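Side-chain contacts in shikimate dehydrogenase (Thermotoga maritima, PDB 3U62), which catalyses the reversible NADPH-linked reduction of 3-dehydroshikimate to shikimate on the pathway to chorismate and the aromatic amino acids: residues E162-A167 and K191-V196; K168-T173 and T204-K209. One frame throughout, in Å; residues are numbered along the deposited sequence.

Interaction 1 (E162-A167 and K191-V196); sequences EVVKKA and KNLSLV
L193 packs its two methyl ends against V164 and A167 in a small, buried apolar contact at the N-terminal ends of two inner strands of the parallel sheet in the Rossmann-type NADP-binding domain. Here helix 160-165 finishes and the chain turns into strand 169-172, while the link after helix 187-190 passes alongside on its way into the neighbouring strand 195-198. V164 reaches out with one branch: CG1 lies anti to the backbone N (chi1 169°) and meets L193 CD1 at 3.8 Å, with L193 CD2 at 4.0 Å from the same methyl. The two side chains cross at about a right angle, and the one valine methyl CG1 meets both methyls of the leucine fork. L170, on strand 169-172, touches both V164 and L193 and ties the pair to the sheet; V185 and S189 also border V164.

At the exposed margin two lysines come together, K165 NZ and K191 NZ being 4.9 Å apart. D188 probably eases the meeting of like charges: its OD2 makes a salt bridge with K165 NZ and a long, weak ion pair with K191 NZ. The contact is some way from the cofactor site, the side chain of V164 being about 12 Å from that of G115, a predicted NADP(+)-binding residue. Beyond the valine, the turn out of the helix is held by A167 N bonding back to V164 O at 3.0 Å. The other leucine branch rests on that turn, with L193 CD2 3.5 Å from A167 O and 4.4 Å from A167 CB.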
ATOM      1  N   GLU A 162       2.515  -9.143  22.494  1.00 11.06           N
ATOM      2  CA  GLU A 162       3.821  -9.557  23.016  1.00 13.92           C
ATOM      3  C   GLU A 162       4.968  -9.176  22.090  1.00 12.70           C
ATOM      4  O   GLU A 162       6.023  -8.734  22.558  1.00 13.23           O
ATOM      5  CB  GLU A 162       3.872 -11.067  23.233  1.00 17.60           C
ATOM      6  CG  GLU A 162       2.960 -11.608  24.309  1.00 26.98           C
ATOM      7  CD  GLU A 162       2.674 -13.089  24.096  1.00 27.89           C
ATOM      8  OE1 GLU A 162       3.633 -13.898  23.979  1.00 34.27           O
ATOM      9  OE2 GLU A 162       1.480 -13.452  24.046  1.00 31.91           O
ATOM     10  N   VAL A 163       4.774  -9.362  20.784  1.00 10.81           N
ATOM     11  CA  VAL A 163       5.856  -9.126  19.823  1.00 11.99           C
ATOM     12  C   VAL A 163       6.158  -7.636  19.628  1.00 11.19           C
ATOM     13  O   VAL A 163       7.320  -7.258  19.450  1.00 11.54           O
ATOM     14  CB  VAL A 163       5.640  -9.841  18.450  1.00 15.26           C
ATOM     15  CG1 VAL A 163       5.559 -11.356  18.631  1.00 15.67           C
ATOM     16  CG2 VAL A 163       4.411  -9.309  17.728  1.00 16.82           C
ATOM     17  N   VAL A 164       5.120  -6.801  19.674  1.00 10.10           N
ATOM     18  CA  VAL A 164       5.287  -5.349  19.542  1.00  9.86           C
ATOM     19  C   VAL A 164       6.078  -4.778  20.726  1.00 10.85           C
ATOM     20  O   VAL A 164       6.871  -3.847  20.558  1.00 10.58           O
ATOM     21  CB  VAL A 164       3.926  -4.616  19.361  1.00  9.17           C
ATOM     22  CG1 VAL A 164       4.083  -3.103  19.485  1.00 10.50           C
ATOM     23  CG2 VAL A 164       3.315  -4.961  18.012  1.00 10.39           C
ATOM     24  N   LYS A 165       5.874  -5.357  21.908  1.00 11.12           N
ATOM     25  CA  LYS A 165       6.614  -4.976  23.112  1.00 12.63           C
ATOM     26  C   LYS A 165       8.134  -5.080  22.918  1.00 13.07           C
ATOM     27  O   LYS A 165       8.893  -4.297  23.494  1.00 14.73           O
ATOM     28  CB  LYS A 165       6.158  -5.832  24.302  1.00 13.92           C
ATOM     29  CG  LYS A 165       6.840  -5.532  25.638  1.00 16.96           C
ATOM     30  CD  LYS A 165       6.463  -4.162  26.187  1.00 19.05           C
ATOM     31  CE  LYS A 165       7.205  -3.870  27.480  1.00 20.52           C
ATOM     32  NZ  LYS A 165       6.896  -2.514  28.010  1.00 24.17           N
ATOM     33  N   LYS A 166       8.563  -6.037  22.093  1.00 12.25           N
ATOM     34  CA  LYS A 166       9.986  -6.286  21.835  1.00 13.26           C
ATOM     35  C   LYS A 166      10.509  -5.580  20.577  1.00 11.77           C
ATOM     36  O   LYS A 166      11.669  -5.758  20.192  1.00 13.87           O
ATOM     37  CB  LYS A 166      10.249  -7.795  21.737  1.00 15.72           C
ATOM     38  CG  LYS A 166      10.031  -8.560  23.037  1.00 19.45           C
ATOM     39  CD  LYS A 166      10.420 -10.034  22.908  1.00 28.57           C
ATOM     40  CE  LYS A 166      10.305 -10.715  24.293  1.00 32.47           C
ATOM     41  NZ  LYS A 166      10.737 -12.141  24.248  1.00 35.90           N
ATOM     42  N   ALA A 167       9.654  -4.772  19.954  1.00 11.00           N
ATOM     43  CA  ALA A 167       9.977  -4.121  18.684  1.00  9.68           C
ATOM     44  C   ALA A 167      10.152  -2.611  18.818  1.00 10.20           C
ATOM     45  O   ALA A 167       9.827  -2.026  19.855  1.00 10.94           O
ATOM     46  CB  ALA A 167       8.912  -4.441  17.648  1.00 10.44           C
ATOM     47  N   LYS A 191       3.929   2.163  23.475  1.00 12.53           N
ATOM     48  CA  LYS A 191       4.488   3.417  24.008  1.00 15.36           C
ATOM     49  C   LYS A 191       5.942   3.705  23.640  1.00 17.24           C
ATOM     50  O   LYS A 191       6.306   4.860  23.410  1.00 19.53           O
ATOM     51  CB  LYS A 191       4.298   3.504  25.530  1.00 17.10           C
ATOM     52  CG  LYS A 191       5.141   2.520  26.337  1.00 16.09           C
ATOM     53  CD  LYS A 191       4.890   2.648  27.827  1.00 21.49           C
ATOM     54  CE  LYS A 191       5.796   1.705  28.608  1.00 23.08           C
ATOM     55  NZ  LYS A 191       5.507   1.733  30.071  1.00 26.41           N
ATOM     56  N   ASN A 192       6.765   2.661  23.585  1.00 16.08           N
ATOM     57  CA  ASN A 192       8.194   2.828  23.348  1.00 17.65           C
ATOM     58  C   ASN A 192       8.632   2.556  21.912  1.00 16.22           C
ATOM     59  O   ASN A 192       9.833   2.512  21.627  1.00 16.53           O
ATOM     60  CB  ASN A 192       9.000   1.966  24.321  1.00 19.41           C
ATOM     61  CG  ASN A 192       8.980   2.517  25.736  1.00 20.23           C
ATOM     62  OD1 ASN A 192       8.795   3.716  25.955  1.00 20.54           O
ATOM     63  ND2 ASN A 192       9.183   1.637  26.709  1.00 22.32           N
ATOM     64  N   LEU A 193       7.668   2.376  21.014  1.00 12.26           N
ATOM     65  CA  LEU A 193       7.972   2.318  19.590  1.00 10.63           C
ATOM     66  C   LEU A 193       8.485   3.679  19.131  1.00 10.54           C
ATOM     67  O   LEU A 193       8.077   4.716  19.665  1.00 11.51           O
ATOM     68  CB  LEU A 193       6.735   1.932  18.774  1.00 10.66           C
ATOM     69  CG  LEU A 193       6.125   0.537  18.952  1.00 10.16           C
ATOM     70  CD1 LEU A 193       4.764   0.476  18.285  1.00  9.16           C
ATOM     71  CD2 LEU A 193       7.034  -0.561  18.408  1.00 11.34           C
ATOM     72  N   SER A 194       9.377   3.671  18.147  1.00  8.61           N
ATOM     73  CA  SER A 194       9.855   4.911  17.541  1.00  8.62           C
ATOM     74  C   SER A 194       9.094   5.245  16.259  1.00  7.57           C
ATOM     75  O   SER A 194       9.104   6.393  15.808  1.00  8.44           O
ATOM     76  CB  SER A 194      11.361   4.844  17.272  1.00 12.11           C
ATOM     77  OG  SER A 194      11.679   3.768  16.392  1.00 19.75           O
ATOM     78  N   LEU A 195       8.437   4.241  15.680  1.00  7.69           N
ATOM     79  CA  LEU A 195       7.639   4.429  14.472  1.00  7.02           C
ATOM     80  C   LEU A 195       6.347   3.620  14.502  1.00  6.70           C
ATOM     81  O   LEU A 195       6.363   2.411  14.742  1.00  7.18           O
ATOM     82  CB  LEU A 195       8.454   4.069  13.219  1.00  7.87           C
ATOM     83  CG  LEU A 195       7.740   4.020  11.857  1.00  7.38           C
ATOM     84  CD1 LEU A 195       7.295   5.403  11.393  1.00  8.64           C
ATOM     85  CD2 LEU A 195       8.629   3.368  10.811  1.00  9.03           C
ATOM     86  N   VAL A 196       5.233   4.309  14.272  1.00  6.35           N
ATOM     87  CA  VAL A 196       3.954   3.661  13.996  1.00  6.74           C
ATOM     88  C   VAL A 196       3.519   4.091  12.598  1.00  7.09           C
ATOM     89  O   VAL A 196       3.327   5.281  12.329  1.00  7.42           O
ATOM     90  CB  VAL A 196       2.874   4.010  15.052  1.00  7.55           C
ATOM     91  CG1 VAL A 196       1.492   3.536  14.601  1.00  7.92           C
ATOM     92  CG2 VAL A 196       3.229   3.398  16.405  1.00  8.46           C
TER

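Interaction 2 (K168-T173 and T204-K209); sequences KSLFNT and TPLVVK
T204 OG1 has two hydrogen-bond partners, V207 N and D198 OD2, at the start of helix 205-213, the helix that lays L206 against strand 169-172 of the Rossmann-type sheet. As N-cap, T204 accepts from V207 N through its hydroxyl oxygen in a fairly straight but weak bond (3.3 Å, 163°), while D198 stands at the end of the next strand. The cap thus joins the first turn of the helix to strand 195-198.

Across to strand 169-172 the contact is apolar and buried. In L206 CB already points at the strand, and with CG anti to the backbone N (chi1 175°) the fork continues toward it and spans two residues. These are L170 and N172, whose side chains leave the same face; F171, between them, goes to the other, where it packs on helix 118-129. L190 and V196 also touch L206. The nucleotide site is probably near: the side chain of N172 is about 5 Å from that of V199, a predicted NADP(+)-binding residue. L206 CD1 meets L170 CD2 at 3.8 Å, and L206 CD2 lies 3.8 Å from N172 CB.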
ATOM      1  N   LYS A 168      10.664  -1.988  17.757  1.00  8.97           N
ATOM      2  CA  LYS A 168      10.861  -0.540  17.725  1.00  8.93           C
ATOM      3  C   LYS A 168      10.026   0.156  16.648  1.00  8.36           C
ATOM      4  O   LYS A 168       9.782   1.361  16.737  1.00  8.43           O
ATOM      5  CB  LYS A 168      12.344  -0.196  17.559  1.00 10.73           C
ATOM      6  CG  LYS A 168      13.194  -0.530  18.776  1.00 14.62           C
ATOM      7  CD  LYS A 168      14.539   0.170  18.726  1.00 15.55           C
ATOM      8  CE  LYS A 168      15.389  -0.192  19.932  1.00 22.58           C
ATOM      9  NZ  LYS A 168      16.637   0.623  19.996  1.00 25.49           N
ATOM     10  N   SER A 169       9.592  -0.597  15.641  1.00  7.77           N
ATOM     11  CA  SER A 169       8.719  -0.063  14.594  1.00  7.74           C
ATOM     12  C   SER A 169       7.539  -0.988  14.324  1.00  7.24           C
ATOM     13  O   SER A 169       7.676  -2.213  14.371  1.00  9.14           O
ATOM     14  CB  SER A 169       9.499   0.175  13.299  1.00  8.58           C
ATOM     15  OG  SER A 169      10.552   1.104  13.498  1.00  8.70           O
ATOM     16  N   LEU A 170       6.385  -0.389  14.040  1.00  7.93           N
ATOM     17  CA  LEU A 170       5.168  -1.135  13.730  1.00  7.41           C
ATOM     18  C   LEU A 170       4.514  -0.617  12.450  1.00  7.21           C
ATOM     19  O   LEU A 170       4.283   0.586  12.300  1.00  7.49           O
ATOM     20  CB  LEU A 170       4.176  -1.057  14.898  1.00  8.34           C
ATOM     21  CG  LEU A 170       2.779  -1.666  14.725  1.00  8.97           C
ATOM     22  CD1 LEU A 170       2.844  -3.182  14.612  1.00  9.13           C
ATOM     23  CD2 LEU A 170       1.871  -1.259  15.869  1.00  9.21           C
ATOM     24  N   PHE A 171       4.223  -1.540  11.535  1.00  6.82           N
ATOM     25  CA  PHE A 171       3.514  -1.242  10.296  1.00  6.69           C
ATOM     26  C   PHE A 171       2.196  -2.007  10.268  1.00  8.00           C
ATOM     27  O   PHE A 171       2.197  -3.241  10.350  1.00  9.66           O
ATOM     28  CB  PHE A 171       4.342  -1.672   9.075  1.00  7.52           C
ATOM     29  CG  PHE A 171       5.529  -0.791   8.780  1.00  7.37           C
ATOM     30  CD1 PHE A 171       6.665  -0.835   9.582  1.00  8.99           C
ATOM     31  CD2 PHE A 171       5.526   0.051   7.673  1.00  8.92           C
ATOM     32  CE1 PHE A 171       7.770  -0.032   9.304  1.00 10.21           C
ATOM     33  CE2 PHE A 171       6.628   0.859   7.387  1.00  8.03           C
ATOM     34  CZ  PHE A 171       7.751   0.816   8.205  1.00  9.11           C
ATOM     35  N   ASN A 172       1.076  -1.294  10.162  1.00  8.08           N
ATOM     36  CA  ASN A 172      -0.178  -1.948   9.806  1.00  7.50           C
ATOM     37  C   ASN A 172      -0.362  -1.908   8.298  1.00  7.74           C
ATOM     38  O   ASN A 172      -0.341  -0.831   7.695  1.00  9.36           O
ATOM     39  CB  ASN A 172      -1.395  -1.312  10.481  1.00  8.36           C
ATOM     40  CG  ASN A 172      -2.709  -1.873   9.945  1.00  9.14           C
ATOM     41  OD1 ASN A 172      -3.553  -1.139   9.429  1.00 13.82           O
ATOM     42  ND2 ASN A 172      -2.877  -3.190  10.043  1.00  7.05           N
ATOM     43  N   THR A 173      -0.541  -3.079   7.694  1.00  8.10           N
ATOM     44  CA  THR A 173      -0.754  -3.174   6.248  1.00  8.96           C
ATOM     45  C   THR A 173      -2.122  -3.773   5.909  1.00 10.78           C
ATOM     46  O   THR A 173      -2.459  -3.953   4.734  1.00 10.94           O
ATOM     47  CB  THR A 173       0.361  -3.980   5.538  1.00  9.45           C
ATOM     48  OG1 THR A 173       0.197  -5.378   5.814  1.00  9.92           O
ATOM     49  CG2 THR A 173       1.747  -3.527   5.997  1.00  8.87           C
ATOM     50  N   THR A 204      -6.676   6.224  12.008  1.00 16.01           N
ATOM     51  CA  THR A 204      -7.172   4.969  12.549  1.00 13.89           C
ATOM     52  C   THR A 204      -6.986   4.997  14.061  1.00 12.51           C
ATOM     53  O   THR A 204      -6.213   5.817  14.567  1.00 12.44           O
ATOM     54  CB  THR A 204      -6.395   3.767  11.975  1.00 13.76           C
ATOM     55  OG1 THR A 204      -4.995   3.923  12.248  1.00 12.80           O
ATOM     56  CG2 THR A 204      -6.600   3.660  10.473  1.00 13.58           C
ATOM     57  N   PRO A 205      -7.693   4.113  14.793  1.00 12.06           N
ATOM     58  CA  PRO A 205      -7.451   4.004  16.231  1.00 11.86           C
ATOM     59  C   PRO A 205      -5.969   3.807  16.583  1.00 12.83           C
ATOM     60  O   PRO A 205      -5.504   4.364  17.580  1.00 12.00           O
ATOM     61  CB  PRO A 205      -8.270   2.775  16.625  1.00 12.54           C
ATOM     62  CG  PRO A 205      -9.411   2.787  15.673  1.00 14.36           C
ATOM     63  CD  PRO A 205      -8.828   3.271  14.368  1.00 12.93           C
ATOM     64  N   LEU A 206      -5.247   3.034  15.770  1.00 11.71           N
ATOM     65  CA  LEU A 206      -3.812   2.816  15.967  1.00 10.89           C
ATOM     66  C   LEU A 206      -3.017   4.124  15.918  1.00 10.11           C
ATOM     67  O   LEU A 206      -2.190   4.388  16.795  1.00 10.19           O
ATOM     68  CB  LEU A 206      -3.263   1.820  14.935  1.00 10.66           C
ATOM     69  CG  LEU A 206      -1.751   1.549  14.917  1.00 11.59           C
ATOM     70  CD1 LEU A 206      -1.284   0.849  16.192  1.00 13.35           C
ATOM     71  CD2 LEU A 206      -1.369   0.737  13.691  1.00 10.84           C
ATOM     72  N   VAL A 207      -3.279   4.931  14.890  1.00 11.06           N
ATOM     73  CA  VAL A 207      -2.615   6.223  14.705  1.00 11.46           C
ATOM     74  C   VAL A 207      -2.942   7.179  15.855  1.00 11.84           C
ATOM     75  O   VAL A 207      -2.046   7.827  16.405  1.00 11.43           O
ATOM     76  CB  VAL A 207      -2.988   6.854  13.332  1.00 12.37           C
ATOM     77  CG1 VAL A 207      -2.572   8.318  13.256  1.00 12.79           C
ATOM     78  CG2 VAL A 207      -2.356   6.065  12.193  1.00 13.36           C
ATOM     79  N   VAL A 208      -4.224   7.247  16.213  1.00 12.37           N
ATOM     80  CA  VAL A 208      -4.696   8.099  17.305  1.00 13.92           C
ATOM     81  C   VAL A 208      -4.067   7.696  18.645  1.00 13.15           C
ATOM     82  O   VAL A 208      -3.659   8.560  19.425  1.00 13.19           O
ATOM     83  CB  VAL A 208      -6.250   8.103  17.390  1.00 14.15           C
ATOM     84  CG1 VAL A 208      -6.738   8.862  18.622  1.00 16.46           C
ATOM     85  CG2 VAL A 208      -6.851   8.710  16.126  1.00 16.34           C
ATOM     86  N   LYS A 209      -3.982   6.390  18.893  1.00 13.00           N
ATOM     87  CA  LYS A 209      -3.357   5.864  20.108  1.00 13.49           C
ATOM     88  C   LYS A 209      -1.872   6.216  20.162  1.00 13.64           C
ATOM     89  O   LYS A 209      -1.369   6.633  21.208  1.00 13.92           O
ATOM     90  CB  LYS A 209      -3.535   4.343  20.187  1.00 13.89           C
ATOM     91  CG  LYS A 209      -3.218   3.730  21.559  1.00 19.33           C
ATOM     92  CD  LYS A 209      -4.481   3.428  22.354  1.00 30.34           C
ATOM     93  CE  LYS A 209      -4.955   4.628  23.170  1.00 28.85           C
ATOM     94  NZ  LYS A 209      -6.208   4.333  23.918  1.00 31.84           N
TER

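Overall arrangement
Both interactions bear on the same pair of neighbouring parallel strands, 169-172 and 195-198, with centres 10 Å apart. The backbones join them directly: S194 N to K168 O (2.7 Å), just ahead of the strands, and L195 O to L170 N (2.9 Å), within them, are probable hydrogen bonds. Interaction 1 lies nearer the outside, its centre about 21 Å from the centre of the chain, and adds two exposed lysines to its buried V164, A167 and L193. Interaction 2, its centre about 14 Å from that point, touches through buried residues throughout and approaches the predicted cofactor site. L170 belongs to both neighbourhoods, so helices 160-165 and 205-213 each pack against one leucine of the sheet.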